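Local coordinates for tyrocidine synthetase 3 (PDB 2JGP), which carries a peptidyl carrier domain and a condensation domain that probably forms a peptide bond during nonribosomal synthesis of the antibiotic tyrocidine, at residues Thr325-Ala336 / Phe387-Ala398; Asp349-Thr357 / Pro426-Phe434. All blocks are in the same frame, centred on the assembly; numbering follows the deposited sequence.

How the contacts relate
Within the condensation domain the chain first lays down the 325-336 segment, the end of helix 312-325, a turn and the start of helix 329-345, and runs almost directly into strand 350-356, the first half of contact 2. It then returns along strand 373-379, which pairs antiparallel with 350-356, and enters helix 387-403, whose first turns close contact 1. Strand 430-435 comes last and closes contact 2, so the two closures cross rather than nest. Contact 1 packs that turn and helix on helix 387-403; contact 2 joins the antiparallel pair 350-356/373-379 to an outermost strand of a four-stranded sheet. Their centres lie about 15 Å apart, yet they touch: Leu333 and Tyr330 of contact 1 pack on Phe432 of contact 2.

Contact 1 (Thr325-Ala336 / Phe387-Ala398); sequences TGTTLYMVLLAA and FSEFLQEVKQNA. With NA (sodium ion), chain F.
Ala335 and Leu391 interlock as reciprocal knobs. The methyl of Ala335 sits among Phe387, Phe390, Leu391 and Val394, with its CB 3.6 Å from Leu391 CD1, while Leu391 enters a hole formed by Thr325, Met331, Val332 and Ala335. With Leu391 CG anti to the backbone N (chi1 173°), CD1 lies against the Met331 carbonyl and Ala335, and CD2 reaches Thr325 OG1 at 3.5 Å, a hydroxyl bonded to Leu321 O and Thr327 OG1. Phe390 turns its edge to the other helix, CE2 standing 3.4 Å from Ala335 O. This is knobs-into-holes packing between condensation-domain helices, their axes 9.1 Å apart and their directions 118° from each other. Gly326, at positive phi, ends helix 312-325 in a Schellman motif. Here the extended Lys395 chain slants across Met331, whose SD lies 3.6 Å from Lys395 CB, and Lys395 NZ donates to Gly326 O at 2.7 Å, tilted from the carbonyl plane. Beside it Gln392, bent at chi2 (-61°), donates from NE2 to Thr325 O at 2.9 Å, within that carbonyl's plane. One water bonds Thr325 O, Gln392 OE1 and Lys395 NZ; Tyr4 OH also bonds Lys395 NZ. One residue on, Gln396 OE1 binds a sodium ion together with Asp400 and two waters.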
# COMPACT_ATOMS: atom_id res chain seq x y z
N THR A 325 1.50 -17.64 17.12
CA THR A 325 0.05 -17.46 16.95
C THR A 325 -0.43 -17.64 15.51
O THR A 325 -1.60 -17.41 15.22
CB THR A 325 -0.37 -16.05 17.41
OG1 THR A 325 0.41 -15.07 16.71
CG2 THR A 325 -0.18 -15.89 18.91
N GLY A 326 0.48 -18.03 14.62
CA GLY A 326 0.14 -18.20 13.20
C GLY A 326 -0.21 -16.91 12.49
O GLY A 326 -1.02 -16.91 11.56
N THR A 327 0.40 -15.80 12.91
CA THR A 327 0.14 -14.50 12.32
C THR A 327 1.43 -13.92 11.77
O THR A 327 2.50 -14.52 11.89
CB THR A 327 -0.47 -13.51 13.35
OG1 THR A 327 0.43 -13.34 14.45
CG2 THR A 327 -1.80 -14.03 13.86
N THR A 328 1.32 -12.76 11.14
CA THR A 328 2.47 -12.01 10.67
C THR A 328 2.80 -10.95 11.71
O THR A 328 1.95 -10.58 12.51
CB THR A 328 2.18 -11.34 9.31
OG1 THR A 328 1.09 -10.41 9.44
CG2 THR A 328 1.83 -12.39 8.24
N LEU A 329 4.04 -10.48 11.70
CA LEU A 329 4.42 -9.37 12.57
C LEU A 329 3.52 -8.17 12.30
O LEU A 329 3.07 -7.50 13.23
CB LEU A 329 5.89 -8.99 12.36
CG LEU A 329 6.40 -7.80 13.18
CD1 LEU A 329 6.13 -7.98 14.67
CD2 LEU A 329 7.88 -7.59 12.91
N TYR A 330 3.23 -7.93 11.03
CA TYR A 330 2.27 -6.90 10.64
C TYR A 330 0.97 -7.00 11.44
O TYR A 330 0.49 -6.00 11.99
CB TYR A 330 1.95 -7.03 9.14
CG TYR A 330 0.99 -5.99 8.62
CD1 TYR A 330 1.46 -4.85 7.98
CD2 TYR A 330 -0.38 -6.14 8.77
CE1 TYR A 330 0.59 -3.89 7.50
CE2 TYR A 330 -1.26 -5.20 8.30
CZ TYR A 330 -0.77 -4.07 7.66
OH TYR A 330 -1.63 -3.12 7.18
N MET A 331 0.40 -8.20 11.51
CA MET A 331 -0.87 -8.41 12.21
C MET A 331 -0.76 -8.17 13.72
O MET A 331 -1.67 -7.60 14.32
CB MET A 331 -1.40 -9.82 11.97
CG MET A 331 -1.92 -10.08 10.56
SD MET A 331 -2.20 -11.85 10.34
CE MET A 331 -2.53 -11.93 8.57
N VAL A 332 0.33 -8.63 14.31
CA VAL A 332 0.56 -8.46 15.75
C VAL A 332 0.61 -6.97 16.09
O VAL A 332 -0.07 -6.51 17.01
CB VAL A 332 1.88 -9.14 16.18
CG1 VAL A 332 2.26 -8.76 17.62
CG2 VAL A 332 1.78 -10.67 16.02
N LEU A 333 1.40 -6.23 15.33
CA LEU A 333 1.53 -4.78 15.52
C LEU A 333 0.21 -4.03 15.27
O LEU A 333 -0.13 -3.11 16.02
CB LEU A 333 2.62 -4.23 14.61
CG LEU A 333 4.03 -4.77 14.82
CD1 LEU A 333 4.95 -4.23 13.75
CD2 LEU A 333 4.54 -4.43 16.21
N LEU A 334 -0.52 -4.41 14.23
CA LEU A 334 -1.83 -3.81 13.98
C LEU A 334 -2.77 -4.09 15.14
O LEU A 334 -3.53 -3.21 15.56
CB LEU A 334 -2.44 -4.34 12.67
CG LEU A 334 -3.85 -3.85 12.32
CD1 LEU A 334 -3.90 -2.31 12.25
CD2 LEU A 334 -4.31 -4.48 11.02
N ALA A 335 -2.73 -5.32 15.65
CA ALA A 335 -3.52 -5.70 16.80
C ALA A 335 -3.15 -4.84 18.01
O ALA A 335 -4.02 -4.29 18.68
CB ALA A 335 -3.32 -7.18 17.11
N ALA A 336 -1.85 -4.71 18.28
CA ALA A 336 -1.36 -3.88 19.39
C ALA A 336 -1.74 -2.41 19.20
O ALA A 336 -2.05 -1.71 20.16
CB ALA A 336 0.16 -4.01 19.53
N PHE A 387 -6.01 -10.90 24.40
CA PHE A 387 -5.28 -10.38 23.25
C PHE A 387 -5.14 -11.47 22.20
O PHE A 387 -5.24 -11.21 21.01
CB PHE A 387 -3.89 -9.85 23.63
CG PHE A 387 -3.11 -9.34 22.45
CD1 PHE A 387 -3.38 -8.09 21.91
CD2 PHE A 387 -2.13 -10.13 21.85
CE1 PHE A 387 -2.68 -7.62 20.80
CE2 PHE A 387 -1.42 -9.67 20.75
CZ PHE A 387 -1.70 -8.42 20.22
N SER A 388 -4.93 -12.71 22.65
CA SER A 388 -4.80 -13.84 21.74
C SER A 388 -6.00 -13.97 20.81
O SER A 388 -5.84 -14.09 19.59
CB SER A 388 -4.58 -15.14 22.53
OG SER A 388 -4.40 -16.23 21.65
N GLU A 389 -7.21 -13.93 21.36
CA GLU A 389 -8.41 -14.07 20.53
C GLU A 389 -8.66 -12.82 19.68
O GLU A 389 -9.12 -12.93 18.54
CB GLU A 389 -9.64 -14.43 21.37
CG GLU A 389 -10.27 -13.28 22.12
CD GLU A 389 -11.45 -13.74 22.96
OE1 GLU A 389 -11.39 -13.57 24.20
OE2 GLU A 389 -12.41 -14.27 22.38
N PHE A 390 -8.37 -11.64 20.23
CA PHE A 390 -8.47 -10.39 19.47
C PHE A 390 -7.52 -10.40 18.28
O PHE A 390 -7.90 -10.03 17.16
CB PHE A 390 -8.18 -9.17 20.35
CG PHE A 390 -8.17 -7.88 19.58
CD1 PHE A 390 -9.33 -7.43 18.97
CD2 PHE A 390 -7.01 -7.13 19.44
CE1 PHE A 390 -9.34 -6.24 18.25
CE2 PHE A 390 -7.00 -5.95 18.72
CZ PHE A 390 -8.17 -5.50 18.12
N LEU A 391 -6.28 -10.84 18.52
CA LEU A 391 -5.30 -10.96 17.45
C LEU A 391 -5.77 -11.89 16.33
O LEU A 391 -5.53 -11.64 15.16
CB LEU A 391 -3.95 -11.44 18.00
CG LEU A 391 -2.88 -11.77 16.95
CD1 LEU A 391 -2.56 -10.56 16.09
CD2 LEU A 391 -1.62 -12.32 17.61
N GLN A 392 -6.44 -12.97 16.70
CA GLN A 392 -7.01 -13.87 15.70
C GLN A 392 -8.13 -13.20 14.92
O GLN A 392 -8.29 -13.47 13.73
CB GLN A 392 -7.50 -15.16 16.35
CG GLN A 392 -6.37 -16.01 16.90
CD GLN A 392 -5.39 -16.45 15.82
OE1 GLN A 392 -5.79 -16.92 14.76
NE2 GLN A 392 -4.09 -16.29 16.10
N GLU A 393 -8.89 -12.31 15.56
CA GLU A 393 -9.90 -11.53 14.85
C GLU A 393 -9.23 -10.60 13.83
O GLU A 393 -9.67 -10.51 12.68
CB GLU A 393 -10.76 -10.73 15.82
CG GLU A 393 -11.58 -11.58 16.77
CD GLU A 393 -12.43 -10.74 17.71
OE1 GLU A 393 -12.28 -9.50 17.72
OE2 GLU A 393 -13.24 -11.34 18.44
N VAL A 394 -8.15 -9.94 14.26
CA VAL A 394 -7.36 -9.06 13.39
C VAL A 394 -6.81 -9.82 12.19
O VAL A 394 -6.86 -9.33 11.06
CB VAL A 394 -6.18 -8.39 14.16
CG1 VAL A 394 -5.26 -7.63 13.21
CG2 VAL A 394 -6.72 -7.46 15.25
N LYS A 395 -6.31 -11.03 12.42
CA LYS A 395 -5.81 -11.87 11.34
C LYS A 395 -6.92 -12.22 10.36
O LYS A 395 -6.74 -12.09 9.15
CB LYS A 395 -5.21 -13.17 11.89
CG LYS A 395 -4.93 -14.22 10.83
CD LYS A 395 -4.49 -15.53 11.46
CE LYS A 395 -4.14 -16.54 10.39
NZ LYS A 395 -3.56 -17.78 10.98
N GLN A 396 -8.04 -12.69 10.90
CA GLN A 396 -9.18 -13.10 10.08
C GLN A 396 -9.72 -11.95 9.24
O GLN A 396 -10.00 -12.12 8.05
CB GLN A 396 -10.29 -13.68 10.98
CG GLN A 396 -11.29 -14.55 10.26
CD GLN A 396 -10.63 -15.67 9.45
OE1 GLN A 396 -10.73 -15.69 8.22
NE2 GLN A 396 -9.91 -16.55 10.12
N ASN A 397 -9.86 -10.78 9.86
CA ASN A 397 -10.36 -9.61 9.15
C ASN A 397 -9.36 -9.11 8.12
O ASN A 397 -9.76 -8.58 7.08
CB ASN A 397 -10.70 -8.50 10.16
CG ASN A 397 -11.93 -8.83 10.98
OD1 ASN A 397 -12.84 -9.52 10.50
ND2 ASN A 397 -11.95 -8.37 12.22
N ALA A 398 -8.07 -9.28 8.40
CA ALA A 398 -7.02 -8.90 7.45
C ALA A 398 -7.05 -9.80 6.22
O ALA A 398 -7.06 -9.31 5.09
CB ALA A 398 -5.66 -8.96 8.12
NA NA F . -10.35 -15.63 6.05
O HOH W 1 -4.02 -18.44 13.43
O HOH W 2 -9.30 -17.72 6.30
O HOH W 3 -10.13 -14.80 4.14

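Contact 2 (Asp349-Thr357 / Pro426-Phe434); sequences DIIVGTPIT and PLFDTVFTF
Gly353 sits over one face of the Phe428 ring, its N-CA bond level with the ring and its CA 3.5 Å from the ring centroid, 6° off the normal, a CH-pi contact. With chi1 at 52°, Phe428 CG stands between its own backbone N and carbonyl carbon, which brings the ring over the glycine. The same glycine makes a single parallel beta bridge with Val431: Gly353 N donates to Thr430 O at 3.0 Å, and Phe432 N to Gly353 O at 2.9 Å. Around it Val352 CG1 packs on Phe432 CB at 3.6 Å, and Pro355 CD meets Val431 CG1 at 3.5 Å. The strands diverge by 44°, and beyond the bridge waters link the segments: one joins Ile351 O to Asp429 N, another Pro355 O to Phe432 O. The bridge joins the antiparallel pair 350-356/373-379 to edge strand 430-435 of the four-stranded sheet in this condensation domain, a member of the CoA-acyltransferase clan. Farther out, Pro426 O lies by the opposite face of Phe428, whose ring also meets Phe409 of helix 409-415. Tyr337 and Leu465 hold the hydroxyl of Thr430. Thus both backbone polar atoms of the buried Gly353 are satisfied across the bridge, while its bare CA allows the aromatic face to close in.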
# COMPACT_ATOMS: atom_id res chain seq x y z
N ASP A 349 -14.53 -0.37 19.22
CA ASP A 349 -14.88 -0.58 17.82
C ASP A 349 -14.15 0.51 17.05
O ASP A 349 -14.47 1.70 17.19
CB ASP A 349 -16.39 -0.48 17.64
CG ASP A 349 -16.86 -0.86 16.25
OD1 ASP A 349 -16.03 -1.11 15.35
OD2 ASP A 349 -18.10 -0.87 16.06
N ILE A 350 -13.16 0.09 16.26
CA ILE A 350 -12.16 1.00 15.71
C ILE A 350 -11.80 0.64 14.28
O ILE A 350 -11.61 -0.54 13.97
CB ILE A 350 -10.86 0.96 16.55
CG1 ILE A 350 -11.17 1.31 18.02
CG2 ILE A 350 -9.81 1.92 15.97
CD1 ILE A 350 -9.98 1.56 18.87
N ILE A 351 -11.71 1.66 13.43
CA ILE A 351 -11.31 1.49 12.03
C ILE A 351 -9.94 2.14 11.82
O ILE A 351 -9.73 3.29 12.19
CB ILE A 351 -12.34 2.10 11.06
CG1 ILE A 351 -13.75 1.58 11.38
CG2 ILE A 351 -11.97 1.78 9.61
CD1 ILE A 351 -14.85 2.32 10.68
N VAL A 352 -9.01 1.38 11.24
CA VAL A 352 -7.66 1.86 10.95
C VAL A 352 -7.38 1.67 9.47
O VAL A 352 -7.55 0.58 8.95
CB VAL A 352 -6.60 1.07 11.75
CG1 VAL A 352 -5.18 1.46 11.31
CG2 VAL A 352 -6.79 1.30 13.27
N GLY A 353 -6.95 2.73 8.79
CA GLY A 353 -6.56 2.63 7.39
C GLY A 353 -5.25 1.89 7.25
O GLY A 353 -4.29 2.20 7.93
N THR A 354 -5.21 0.88 6.37
CA THR A 354 -3.97 0.15 6.10
C THR A 354 -3.64 0.17 4.60
O THR A 354 -4.29 -0.53 3.81
CB THR A 354 -4.03 -1.30 6.60
OG1 THR A 354 -5.14 -1.98 6.01
CG2 THR A 354 -4.17 -1.34 8.13
N PRO A 355 -2.66 0.97 4.21
CA PRO A 355 -2.23 0.94 2.81
C PRO A 355 -1.64 -0.41 2.40
O PRO A 355 -0.97 -1.06 3.20
CB PRO A 355 -1.17 2.05 2.73
CG PRO A 355 -1.47 2.94 3.91
CD PRO A 355 -1.93 2.00 4.97
N ILE A 356 -1.94 -0.82 1.17
CA ILE A 356 -1.37 -2.01 0.56
C ILE A 356 -0.79 -1.59 -0.78
O ILE A 356 -1.15 -0.54 -1.31
CB ILE A 356 -2.42 -3.12 0.34
CG1 ILE A 356 -3.60 -2.61 -0.51
CG2 ILE A 356 -2.90 -3.66 1.67
CD1 ILE A 356 -4.62 -3.69 -0.86
N THR A 357 0.12 -2.40 -1.33
CA THR A 357 0.80 -2.02 -2.57
C THR A 357 -0.15 -2.00 -3.77
O THR A 357 0.03 -1.24 -4.71
CB THR A 357 1.97 -2.97 -2.91
OG1 THR A 357 1.45 -4.26 -3.25
CG2 THR A 357 2.93 -3.10 -1.73
N PRO A 426 -12.82 10.20 5.59
CA PRO A 426 -13.86 9.18 5.51
C PRO A 426 -13.38 7.83 6.05
O PRO A 426 -12.25 7.41 5.78
CB PRO A 426 -14.19 9.12 4.01
CG PRO A 426 -13.02 9.69 3.32
CD PRO A 426 -12.36 10.64 4.26
N LEU A 427 -14.24 7.20 6.85
CA LEU A 427 -14.05 5.85 7.40
C LEU A 427 -12.99 5.72 8.49
O LEU A 427 -13.22 5.00 9.47
CB LEU A 427 -13.82 4.81 6.29
CG LEU A 427 -15.08 4.36 5.54
CD1 LEU A 427 -14.73 3.38 4.44
CD2 LEU A 427 -16.10 3.74 6.50
N PHE A 428 -11.83 6.37 8.33
CA PHE A 428 -10.77 6.30 9.35
C PHE A 428 -9.99 7.61 9.46
O PHE A 428 -9.81 8.34 8.48
CB PHE A 428 -9.82 5.13 9.07
CG PHE A 428 -9.28 5.10 7.67
CD1 PHE A 428 -8.15 5.84 7.32
CD2 PHE A 428 -9.90 4.34 6.70
CE1 PHE A 428 -7.66 5.82 6.03
CE2 PHE A 428 -9.41 4.32 5.40
CZ PHE A 428 -8.29 5.05 5.06
N ASP A 429 -9.52 7.89 10.68
CA ASP A 429 -8.73 9.10 10.97
C ASP A 429 -7.31 8.78 11.38
O ASP A 429 -6.55 9.67 11.76
CB ASP A 429 -9.44 9.91 12.04
CG ASP A 429 -10.67 10.59 11.51
OD1 ASP A 429 -10.53 11.34 10.52
OD2 ASP A 429 -11.77 10.35 12.05
N THR A 430 -6.94 7.51 11.30
CA THR A 430 -5.57 7.10 11.52
C THR A 430 -5.18 6.03 10.51
O THR A 430 -6.04 5.30 10.01
CB THR A 430 -5.35 6.58 12.95
OG1 THR A 430 -3.97 6.26 13.13
CG2 THR A 430 -6.19 5.34 13.23
N VAL A 431 -3.89 5.96 10.21
CA VAL A 431 -3.33 4.99 9.28
C VAL A 431 -2.20 4.22 9.97
O VAL A 431 -1.46 4.79 10.78
CB VAL A 431 -2.79 5.69 8.00
CG1 VAL A 431 -1.90 4.76 7.20
CG2 VAL A 431 -3.96 6.19 7.15
N PHE A 432 -2.09 2.94 9.65
CA PHE A 432 -1.01 2.08 10.16
C PHE A 432 -0.22 1.54 8.98
O PHE A 432 -0.82 1.05 8.02
CB PHE A 432 -1.60 0.93 10.97
CG PHE A 432 -0.60 -0.12 11.35
CD1 PHE A 432 0.17 0.04 12.49
CD2 PHE A 432 -0.41 -1.25 10.57
CE1 PHE A 432 1.11 -0.91 12.85
CE2 PHE A 432 0.53 -2.21 10.92
CZ PHE A 432 1.29 -2.04 12.06
N THR A 433 1.11 1.64 9.04
CA THR A 433 1.98 1.01 8.03
C THR A 433 3.14 0.26 8.67
O THR A 433 3.57 0.59 9.77
CB THR A 433 2.57 2.03 7.02
OG1 THR A 433 3.55 2.85 7.66
CG2 THR A 433 1.47 2.91 6.43
N PHE A 434 3.66 -0.75 7.97
CA PHE A 434 4.83 -1.51 8.43
C PHE A 434 5.76 -1.75 7.24
O PHE A 434 5.33 -2.21 6.19
CB PHE A 434 4.39 -2.83 9.08
CG PHE A 434 5.54 -3.75 9.42
CD1 PHE A 434 6.50 -3.36 10.34
CD2 PHE A 434 5.66 -4.99 8.81
CE1 PHE A 434 7.57 -4.19 10.66
CE2 PHE A 434 6.73 -5.83 9.12
CZ PHE A 434 7.68 -5.43 10.05
O HOH W 4 -10.20 6.01 12.74
O HOH W 5 -0.51 -0.92 6.02